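PDB 3I6V: periplasmic His/Glu/Gln/Arg/opine family-binding protein from Silicibacter pomeroyi, which binds lysine in the cleft between its two lobes and probably serves as the periplasmic receptor of an ABC transporter for amino acids. Local coordinates for residues N51-S55 against Q112-I116; D66-M72 against G179-R185; I57-V61 against R78-I82. All coordinates share one frame; numbering follows the deposited sequence.

Interaction 1. Residues N51-S55 against Q112-I116. With LYS (lysine), chain B.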
loop_
_atom_site.group_PDB
_atom_site.type_symbol
_atom_site.label_atom_id
_atom_site.label_comp_id
_atom_site.label_asym_id
_atom_site.label_seq_id
_atom_site.Cartn_x
_atom_site.Cartn_y
_atom_site.Cartn_z
ATOM N N ASN A 51 6.914 6.221 9.244
ATOM C CA ASN A 51 8.256 6.017 8.719
ATOM C C ASN A 51 8.210 6.119 7.203
ATOM O O ASN A 51 7.249 5.639 6.611
ATOM C CB ASN A 51 8.797 4.620 9.143
ATOM C CG ASN A 51 10.291 4.504 8.966
ATOM O OD1 ASN A 51 11.038 4.667 9.918
ATOM N ND2 ASN A 51 10.740 4.264 7.751
ATOM N N ASP A 52 9.230 6.712 6.571
ATOM C CA ASP A 52 9.223 6.825 5.113
ATOM C C ASP A 52 9.277 5.398 4.512
ATOM O O ASP A 52 9.870 4.465 5.096
ATOM C CB ASP A 52 10.435 7.634 4.579
ATOM C CG ASP A 52 10.413 9.131 5.012
ATOM O OD1 ASP A 52 11.477 9.761 4.958
ATOM O OD2 ASP A 52 9.358 9.664 5.409
ATOM N N TRP A 53 8.675 5.276 3.339
ATOM C CA TRP A 53 8.609 4.009 2.613
ATOM C C TRP A 53 9.983 3.418 2.317
ATOM O O TRP A 53 10.199 2.229 2.560
ATOM C CB TRP A 53 7.793 4.177 1.330
ATOM C CG TRP A 53 7.683 2.883 0.566
ATOM C CD1 TRP A 53 8.462 2.493 -0.485
ATOM C CD2 TRP A 53 6.807 1.783 0.856
ATOM N NE1 TRP A 53 8.096 1.232 -0.902
ATOM C CE2 TRP A 53 7.078 0.777 -0.099
ATOM C CE3 TRP A 53 5.781 1.571 1.808
ATOM C CZ2 TRP A 53 6.373 -0.436 -0.133
ATOM C CZ3 TRP A 53 5.071 0.365 1.775
ATOM C CH2 TRP A 53 5.365 -0.619 0.807
ATOM N N ASP A 54 10.925 4.247 1.846
ATOM C CA ASP A 54 12.279 3.785 1.464
ATOM C C ASP A 54 12.973 2.982 2.555
ATOM O O ASP A 54 13.691 2.005 2.278
ATOM C CB ASP A 54 13.192 4.968 1.087
ATOM C CG ASP A 54 12.713 5.710 -0.165
ATOM O OD1 ASP A 54 11.724 5.255 -0.782
ATOM O OD2 ASP A 54 13.311 6.770 -0.537
ATOM N N SER A 55 12.739 3.354 3.802
ATOM C CA SER A 55 13.454 2.703 4.883
ATOM C C SER A 55 12.497 1.915 5.819
ATOM O O SER A 55 12.901 1.539 6.902
ATOM C CB SER A 55 14.228 3.787 5.682
ATOM O OG SER A 55 13.300 4.731 6.230
ATOM N N GLN A 112 6.899 4.506 -7.558
ATOM C CA GLN A 112 7.521 4.631 -6.246
ATOM C C GLN A 112 8.668 3.647 -6.044
ATOM O O GLN A 112 8.565 2.452 -6.398
ATOM C CB GLN A 112 6.477 4.496 -5.129
ATOM C CG GLN A 112 7.085 4.672 -3.707
ATOM C CD GLN A 112 6.037 4.769 -2.615
ATOM O OE1 GLN A 112 4.935 4.275 -2.757
ATOM N NE2 GLN A 112 6.377 5.431 -1.526
ATOM N N THR A 113 9.747 4.135 -5.431
ATOM C CA THR A 113 10.901 3.306 -5.110
ATOM C C THR A 113 10.518 2.112 -4.234
ATOM O O THR A 113 9.604 2.213 -3.436
ATOM C CB THR A 113 11.981 4.117 -4.325
ATOM O OG1 THR A 113 12.287 5.310 -5.058
ATOM C CG2 THR A 113 13.224 3.350 -4.241
ATOM N N ALA A 114 11.232 1.003 -4.385
ATOM C CA ALA A 114 11.028 -0.184 -3.534
ATOM C C ALA A 114 9.599 -0.736 -3.564
ATOM O O ALA A 114 9.077 -1.130 -2.521
ATOM C CB ALA A 114 11.477 0.099 -2.033
ATOM N N THR A 115 8.968 -0.751 -4.741
ATOM C CA THR A 115 7.626 -1.332 -4.861
ATOM C C THR A 115 7.597 -2.412 -5.953
ATOM O O THR A 115 8.497 -2.487 -6.805
ATOM C CB THR A 115 6.549 -0.274 -5.242
ATOM O OG1 THR A 115 6.893 0.333 -6.476
ATOM C CG2 THR A 115 6.372 0.807 -4.115
ATOM N N ILE A 116 6.537 -3.211 -5.954
ATOM C CA ILE A 116 6.396 -4.232 -6.996
ATOM C C ILE A 116 6.193 -3.538 -8.330
ATOM O O ILE A 116 6.600 -4.061 -9.377
ATOM C CB ILE A 116 5.272 -5.224 -6.669
ATOM C CG1 ILE A 116 3.915 -4.512 -6.572
ATOM C CG2 ILE A 116 5.599 -5.943 -5.346
ATOM C CD1 ILE A 116 2.778 -5.370 -6.052
HETATM N N LYS B . 1.476 -2.770 -2.852
HETATM C CA LYS B . 2.671 -2.251 -3.596
HETATM C C LYS B . 3.953 -2.822 -3.033
HETATM O O LYS B . 3.900 -3.481 -1.985
HETATM C CB LYS B . 2.712 -0.703 -3.543
HETATM C CG LYS B . 2.967 -0.108 -2.158
HETATM C CD LYS B . 2.907 1.457 -2.229
HETATM C CE LYS B . 3.242 2.149 -0.857
HETATM N NZ LYS B . 3.054 3.684 -0.976
HETATM O OXT LYS B . 5.061 -2.614 -3.606
#
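The Trp53 indole carries one flat group over a face and two carbonyls at its rim. The bound lysine's aliphatic chain runs across that face, with CE 3.7 Å from Trp53 CZ3 and displaced toward the ring's outer edge, and the Gln112 carboxamide lies over the same face, its plane turned 35° from the indole. At the rim, near the ring plane, sit the carbonyl oxygens of Thr113 and Ala114. Trp53 NE1 donates to Ala114 O at 3.0 Å, nearly in the indole plane but from above the carbonyl plane rather than along a lone pair. The Gln112 chain, extended with CG anti to its backbone N (chi1 -178°), brings the amide to the ligand's tip. There Gln112 OE1 accepts a hydrogen bond from lysine NZ at 2.7 Å, while Gln112 NE2 comes 3.4 Å from Trp53 CB and is hydrogen-bonded to Glu12 OE2 and Ala132 O. A leucine in place of Trp53 would probably leave Ala114 O without its indole donor and strip the aromatic wall from the ligand's methylenes. At the ligand's other end Ile116 N, in the first turn of a helix, gives its hydrogen to OXT at 2.8 Å. Such closure across a cleft is characteristic of periplasmic binding proteins: the loop between strand 46-50 and helix 56-61 meets the one joining strand 108-112 to helix 116-123, whose N-cap is Thr115.

Interaction 2. Residues D66-M72 against G179-R185. With LYS (lysine), chain B.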
loop_
_atom_site.group_PDB
_atom_site.type_symbol
_atom_site.label_atom_id
_atom_site.label_comp_id
_atom_site.label_asym_id
_atom_site.label_seq_id
_atom_site.Cartn_x
_atom_site.Cartn_y
_atom_site.Cartn_z
ATOM N N ASP A 66 7.292 -2.313 15.483
ATOM C CA ASP A 66 7.108 -3.766 15.534
ATOM C C ASP A 66 6.329 -4.377 14.388
ATOM O O ASP A 66 6.354 -5.606 14.230
ATOM C CB ASP A 66 6.460 -4.171 16.865
ATOM C CG ASP A 66 7.228 -3.616 18.062
ATOM O OD1 ASP A 66 8.456 -3.840 18.151
ATOM O OD2 ASP A 66 6.608 -2.898 18.876
ATOM N N THR A 67 5.602 -3.566 13.636
ATOM C CA THR A 67 4.874 -4.071 12.479
ATOM C C THR A 67 4.955 -3.075 11.330
ATOM O O THR A 67 5.217 -1.874 11.554
ATOM C CB THR A 67 3.364 -4.310 12.771
ATOM O OG1 THR A 67 2.701 -3.033 12.871
ATOM C CG2 THR A 67 3.137 -5.094 14.056
ATOM N N ILE A 68 4.735 -3.560 10.112
ATOM C CA ILE A 68 4.489 -2.670 8.970
ATOM C C ILE A 68 3.055 -2.888 8.520
ATOM O O ILE A 68 2.689 -4.016 8.212
ATOM C CB ILE A 68 5.460 -2.949 7.810
ATOM C CG1 ILE A 68 6.892 -2.619 8.238
ATOM C CG2 ILE A 68 5.071 -2.138 6.552
ATOM C CD1 ILE A 68 7.942 -3.087 7.204
ATOM N N ILE A 69 2.234 -1.834 8.550
ATOM C CA ILE A 69 0.887 -1.911 8.022
ATOM C C ILE A 69 0.756 -0.663 7.129
ATOM O O ILE A 69 0.494 0.448 7.612
ATOM C CB ILE A 69 -0.177 -2.024 9.149
ATOM C CG1 ILE A 69 -1.594 -2.188 8.580
ATOM C CG2 ILE A 69 -0.055 -0.854 10.191
ATOM C CD1 ILE A 69 -2.674 -2.429 9.696
ATOM N N ALA A 70 1.041 -0.840 5.841
ATOM C CA ALA A 70 1.392 0.290 4.972
ATOM C C ALA A 70 1.171 -0.082 3.511
ATOM O O ALA A 70 2.022 0.192 2.656
ATOM C CB ALA A 70 2.891 0.710 5.207
ATOM N N GLY A 71 0.040 -0.722 3.228
ATOM C CA GLY A 71 -0.309 -1.154 1.857
ATOM C C GLY A 71 0.757 -2.004 1.167
ATOM O O GLY A 71 0.892 -1.945 -0.050
ATOM N N MET A 72 1.494 -2.800 1.944
ATOM C CA MET A 72 2.671 -3.553 1.433
ATOM C C MET A 72 2.196 -4.922 0.928
ATOM O O MET A 72 1.658 -5.693 1.715
ATOM C CB MET A 72 3.705 -3.779 2.550
ATOM C CG MET A 72 5.058 -4.491 2.089
ATOM S SD MET A 72 6.326 -4.602 3.364
ATOM C CE MET A 72 7.036 -2.987 3.166
ATOM N N GLY A 179 -1.535 -9.619 -2.460
ATOM C CA GLY A 179 -2.462 -8.998 -1.528
ATOM C C GLY A 179 -1.625 -8.266 -0.480
ATOM O O GLY A 179 -0.470 -8.607 -0.257
ATOM N N VAL A 180 -2.206 -7.248 0.149
ATOM C CA VAL A 180 -1.526 -6.488 1.187
ATOM C C VAL A 180 -1.570 -7.275 2.526
ATOM O O VAL A 180 -2.607 -7.834 2.910
ATOM C CB VAL A 180 -2.174 -5.077 1.306
ATOM C CG1 VAL A 180 -1.511 -4.292 2.372
ATOM C CG2 VAL A 180 -2.001 -4.318 -0.031
ATOM N N GLY A 181 -0.448 -7.323 3.230
ATOM C CA GLY A 181 -0.382 -8.018 4.519
ATOM C C GLY A 181 0.494 -7.227 5.443
ATOM O O GLY A 181 1.196 -6.305 4.995
ATOM N N MET A 182 0.450 -7.548 6.732
ATOM C CA MET A 182 1.313 -6.854 7.706
ATOM C C MET A 182 2.646 -7.533 7.717
ATOM O O MET A 182 2.721 -8.792 7.685
ATOM C CB MET A 182 0.746 -6.929 9.153
ATOM C CG MET A 182 -0.613 -6.235 9.386
ATOM S SD MET A 182 -1.356 -6.433 11.071
ATOM C CE MET A 182 0.148 -6.095 11.981
ATOM N N GLY A 183 3.690 -6.729 7.827
ATOM C CA GLY A 183 5.046 -7.238 7.913
ATOM C C GLY A 183 5.523 -7.182 9.357
ATOM O O GLY A 183 5.200 -6.250 10.091
ATOM N N LEU A 184 6.261 -8.200 9.784
ATOM C CA LEU A 184 6.876 -8.231 11.113
ATOM C C LEU A 184 8.258 -8.842 11.027
ATOM O O LEU A 184 8.572 -9.519 10.041
ATOM C CB LEU A 184 6.064 -9.100 12.081
ATOM C CG LEU A 184 4.661 -8.572 12.405
ATOM C CD1 LEU A 184 3.656 -9.254 11.478
ATOM C CD2 LEU A 184 4.358 -8.888 13.863
ATOM N N ARG A 185 9.053 -8.679 12.086
ATOM C CA ARG A 185 10.383 -9.289 12.094
ATOM C C ARG A 185 10.211 -10.806 12.080
ATOM O O ARG A 185 9.222 -11.332 12.618
ATOM C CB ARG A 185 11.210 -8.892 13.332
ATOM C CG ARG A 185 11.760 -7.417 13.324
ATOM C CD ARG A 185 12.516 -7.124 14.671
ATOM N NE ARG A 185 11.565 -7.048 15.804
ATOM C CZ ARG A 185 10.801 -5.980 16.063
ATOM N NH1 ARG A 185 10.878 -4.892 15.285
ATOM N NH2 ARG A 185 9.953 -6.000 17.088
HETATM N N LYS B . 1.476 -2.770 -2.852
HETATM C CA LYS B . 2.671 -2.251 -3.596
HETATM C C LYS B . 3.953 -2.822 -3.033
HETATM O O LYS B . 3.900 -3.481 -1.985
HETATM C CB LYS B . 2.712 -0.703 -3.543
HETATM C CG LYS B . 2.967 -0.108 -2.158
HETATM C CD LYS B . 2.907 1.457 -2.229
HETATM C CE LYS B . 3.242 2.149 -0.857
HETATM N NZ LYS B . 3.054 3.684 -0.976
HETATM O OXT LYS B . 5.061 -2.614 -3.606
HETATM O O HOH W 1 8.215 -7.416 14.486
HETATM O O HOH W 2 0.878 -3.604 4.764
#
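With chi3 bent to -70°, the Arg185 chain turns its guanidinium back to Asp66, and Met182, bent at chi3 (46°), lays CE against Thr67 CB at 3.8 Å. Both contacts lie beside a short antiparallel pairing, in which strand 180-184 returns to the lobe of this family 3 solute-binding protein that holds the parallel strands 46-50, 7-11 and 67-68. Ile68 and Gly183 form the hydrogen-bonded pair: Ile68 N reaches Gly183 O at 2.7 Å, and Gly183 N returns a bond to Ile68 O. A side chain on Gly183 would point at Ile68 CB, which suits glycine here. Further along, the segments part around a water that accepts from Ala70 N and Met72 N and donates to Gly181 O; beyond it Gly181 N meets Met72 O at 3.1 Å. Val180 CG1 packs 3.4 Å from Gly71 CA; Gly71 O accepts from the alpha-amino N of the bound lysine. Phe195 of helix 189-204 touches both Thr67 and Met182. At the opposite end, the carboxylate and guanidinium planes stand 82° apart, and in their salt bridge Arg185 NH2 donates to Asp66 OD1 at 2.8 Å, on the anti side of that oxygen, with a water over the guanidinium centre.

Interaction 3. Residues I57-V61 against R78-I82; sequences IPNLV and RDEVI. With NA (sodium ion), chain C; LYS (lysine), chain B.
Ile57 lies at about a right angle to three side chains at once: Arg78, Val81 and Ile82. Its two branches share the work. CD1 touches the aliphatic part of Arg78 at CG, 3.9 Å away, while CG2 meets Ile82 CG2 at the same distance and Val81 CG2 slightly farther off. Ile82 CG2 is the methyl on which the helix residues converge: Leu60, its side chain at about a right angle to that of Ile82, brings CD2 to 3.8 Å from Ile82 CG2, and Val61, set obliquely to Ile82, adds its CG2. With CG1 placed between the backbone N and the carbonyl carbon (chi1 61°), Ile82 keeps CG2 turned to the helix. In this periplasmic binding protein fold the packing joins helix 56-61 to the turn after helix 76-79, where Arg78 O accepts from both Val81 N and Ile82 N. The same turn wraps a sodium ion, bound by Asp79 O at 2.2 Å, Asp79 OD1 and Ile82 O, with Asp83 and Glu186 completing the site. Arg78 itself, extended from CG to NE, carries its guanidinium away from the apolar patch to the ligand. There the lysine carboxylate lies at the guanidinium edge, near its plane: Arg78 NH1 hydrogen-bonds lysine O at 2.7 Å and Arg78 NH2 hydrogen-bonds OXT, at an N-H...O angle of 166°.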
loop_
_atom_site.group_PDB
_atom_site.type_symbol
_atom_site.label_atom_id
_atom_site.label_comp_id
_atom_site.label_asym_id
_atom_site.label_seq_id
_atom_site.Cartn_x
_atom_site.Cartn_y
_atom_site.Cartn_z
ATOM N N ILE A 57 11.225 -1.110 5.790
ATOM C CA ILE A 57 11.663 -2.461 6.108
ATOM C C ILE A 57 12.917 -2.448 7.011
ATOM O O ILE A 57 12.888 -3.058 8.066
ATOM C CB ILE A 57 11.799 -3.368 4.867
ATOM C CG1 ILE A 57 10.404 -3.716 4.311
ATOM C CG2 ILE A 57 12.561 -4.668 5.231
ATOM C CD1 ILE A 57 10.435 -4.679 3.054
ATOM N N PRO A 58 14.013 -1.763 6.604
ATOM C CA PRO A 58 15.201 -1.777 7.512
ATOM C C PRO A 58 14.900 -1.250 8.907
ATOM O O PRO A 58 15.420 -1.789 9.889
ATOM C CB PRO A 58 16.226 -0.851 6.811
ATOM C CG PRO A 58 15.740 -0.632 5.438
ATOM C CD PRO A 58 14.318 -1.188 5.283
ATOM N N ASN A 59 14.037 -0.238 9.013
ATOM C CA ASN A 59 13.698 0.299 10.338
ATOM C C ASN A 59 12.800 -0.608 11.204
ATOM O O ASN A 59 12.829 -0.495 12.439
ATOM C CB ASN A 59 13.172 1.742 10.227
ATOM C CG ASN A 59 14.278 2.719 9.783
ATOM O OD1 ASN A 59 15.445 2.342 9.695
ATOM N ND2 ASN A 59 13.909 3.963 9.523
ATOM N N LEU A 60 12.008 -1.491 10.576
ATOM C CA LEU A 60 11.350 -2.576 11.306
ATOM C C LEU A 60 12.414 -3.536 11.816
ATOM O O LEU A 60 12.403 -3.927 12.990
ATOM C CB LEU A 60 10.374 -3.366 10.391
ATOM C CG LEU A 60 9.899 -4.738 10.921
ATOM C CD1 LEU A 60 8.937 -4.547 12.088
ATOM C CD2 LEU A 60 9.183 -5.548 9.832
ATOM N N VAL A 61 13.315 -3.935 10.923
ATOM C CA VAL A 61 14.369 -4.910 11.291
ATOM C C VAL A 61 15.249 -4.386 12.455
ATOM O O VAL A 61 15.622 -5.160 13.321
ATOM C CB VAL A 61 15.213 -5.330 10.035
ATOM C CG1 VAL A 61 16.449 -6.172 10.421
ATOM C CG2 VAL A 61 14.320 -6.116 9.037
ATOM N N ARG A 78 10.342 -10.061 -0.424
ATOM C CA ARG A 78 10.334 -9.401 0.888
ATOM C C ARG A 78 10.345 -10.458 1.978
ATOM O O ARG A 78 10.847 -10.246 3.052
ATOM C CB ARG A 78 9.141 -8.456 1.092
ATOM C CG ARG A 78 9.290 -7.169 0.262
ATOM C CD ARG A 78 7.930 -6.485 0.079
ATOM N NE ARG A 78 8.072 -5.236 -0.679
ATOM C CZ ARG A 78 7.079 -4.641 -1.321
ATOM N NH1 ARG A 78 5.890 -5.223 -1.380
ATOM N NH2 ARG A 78 7.301 -3.508 -1.974
ATOM N N ASP A 79 9.761 -11.591 1.685
ATOM C CA ASP A 79 9.869 -12.747 2.606
ATOM C C ASP A 79 11.331 -13.217 2.871
ATOM O O ASP A 79 11.581 -13.952 3.850
ATOM C CB ASP A 79 8.940 -13.873 2.123
ATOM C CG ASP A 79 8.914 -15.087 3.067
ATOM O OD1 ASP A 79 8.778 -14.924 4.330
ATOM O OD2 ASP A 79 9.040 -16.217 2.536
ATOM N N GLU A 80 12.301 -12.769 2.060
ATOM C CA GLU A 80 13.722 -13.049 2.350
ATOM C C GLU A 80 14.181 -12.353 3.613
ATOM O O GLU A 80 15.092 -12.836 4.255
ATOM C CB GLU A 80 14.660 -12.608 1.207
ATOM C CG GLU A 80 14.309 -13.241 -0.146
ATOM C CD GLU A 80 15.069 -12.600 -1.312
ATOM O OE1 GLU A 80 15.896 -11.690 -1.087
ATOM O OE2 GLU A 80 14.829 -13.011 -2.463
ATOM N N VAL A 81 13.570 -11.220 3.980
ATOM C CA VAL A 81 14.029 -10.472 5.194
ATOM C C VAL A 81 13.000 -10.261 6.323
ATOM O O VAL A 81 13.371 -10.027 7.476
ATOM C CB VAL A 81 14.585 -9.122 4.829
ATOM C CG1 VAL A 81 15.935 -9.263 4.049
ATOM C CG2 VAL A 81 13.522 -8.338 4.014
ATOM N N ILE A 82 11.713 -10.320 5.998
ATOM C CA ILE A 82 10.667 -10.163 7.008
ATOM C C ILE A 82 9.635 -11.273 6.826
ATOM O O ILE A 82 9.718 -11.993 5.831
ATOM C CB ILE A 82 9.945 -8.760 6.889
ATOM C CG1 ILE A 82 9.280 -8.607 5.531
ATOM C CG2 ILE A 82 10.947 -7.603 7.162
ATOM C CD1 ILE A 82 8.260 -7.414 5.453
HETATM NA NA NA C . 10.570 -14.284 5.792
HETATM N N LYS B . 1.476 -2.770 -2.852
HETATM C CA LYS B . 2.671 -2.251 -3.596
HETATM C C LYS B . 3.953 -2.822 -3.033
HETATM O O LYS B . 3.900 -3.481 -1.985
HETATM C CB LYS B . 2.712 -0.703 -3.543
HETATM C CG LYS B . 2.967 -0.108 -2.158
HETATM C CD LYS B . 2.907 1.457 -2.229
HETATM C CE LYS B . 3.242 2.149 -0.857
HETATM N NZ LYS B . 3.054 3.684 -0.976
HETATM O OXT LYS B . 5.061 -2.614 -3.606
#

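Overall arrangement
Interaction 2 is the buried contact of the three, made mainly of backbone bonds between strand segments, whereas interactions 1 and 3 are partly buried and are carried mainly by side chains, in interaction 1 against backbone carbonyls. Interaction 1 bridges the cleft with an indole donor, while interaction 3 is apolar packing within one lobe, beside a sodium site. The same elements recur: helix 56-61 touches strand 67-68 through Ile57 and Leu60 against Ile68, and Leu60 O probably accepts from Arg185 NH1. Interactions 1 and 3 meet where Arg78 NH2 probably bonds Ala114 O, close to Trp53. All three reach the ligand: interaction 1 at both its ends, interaction 2 at its alpha-amino group, interaction 3 at its carboxylate.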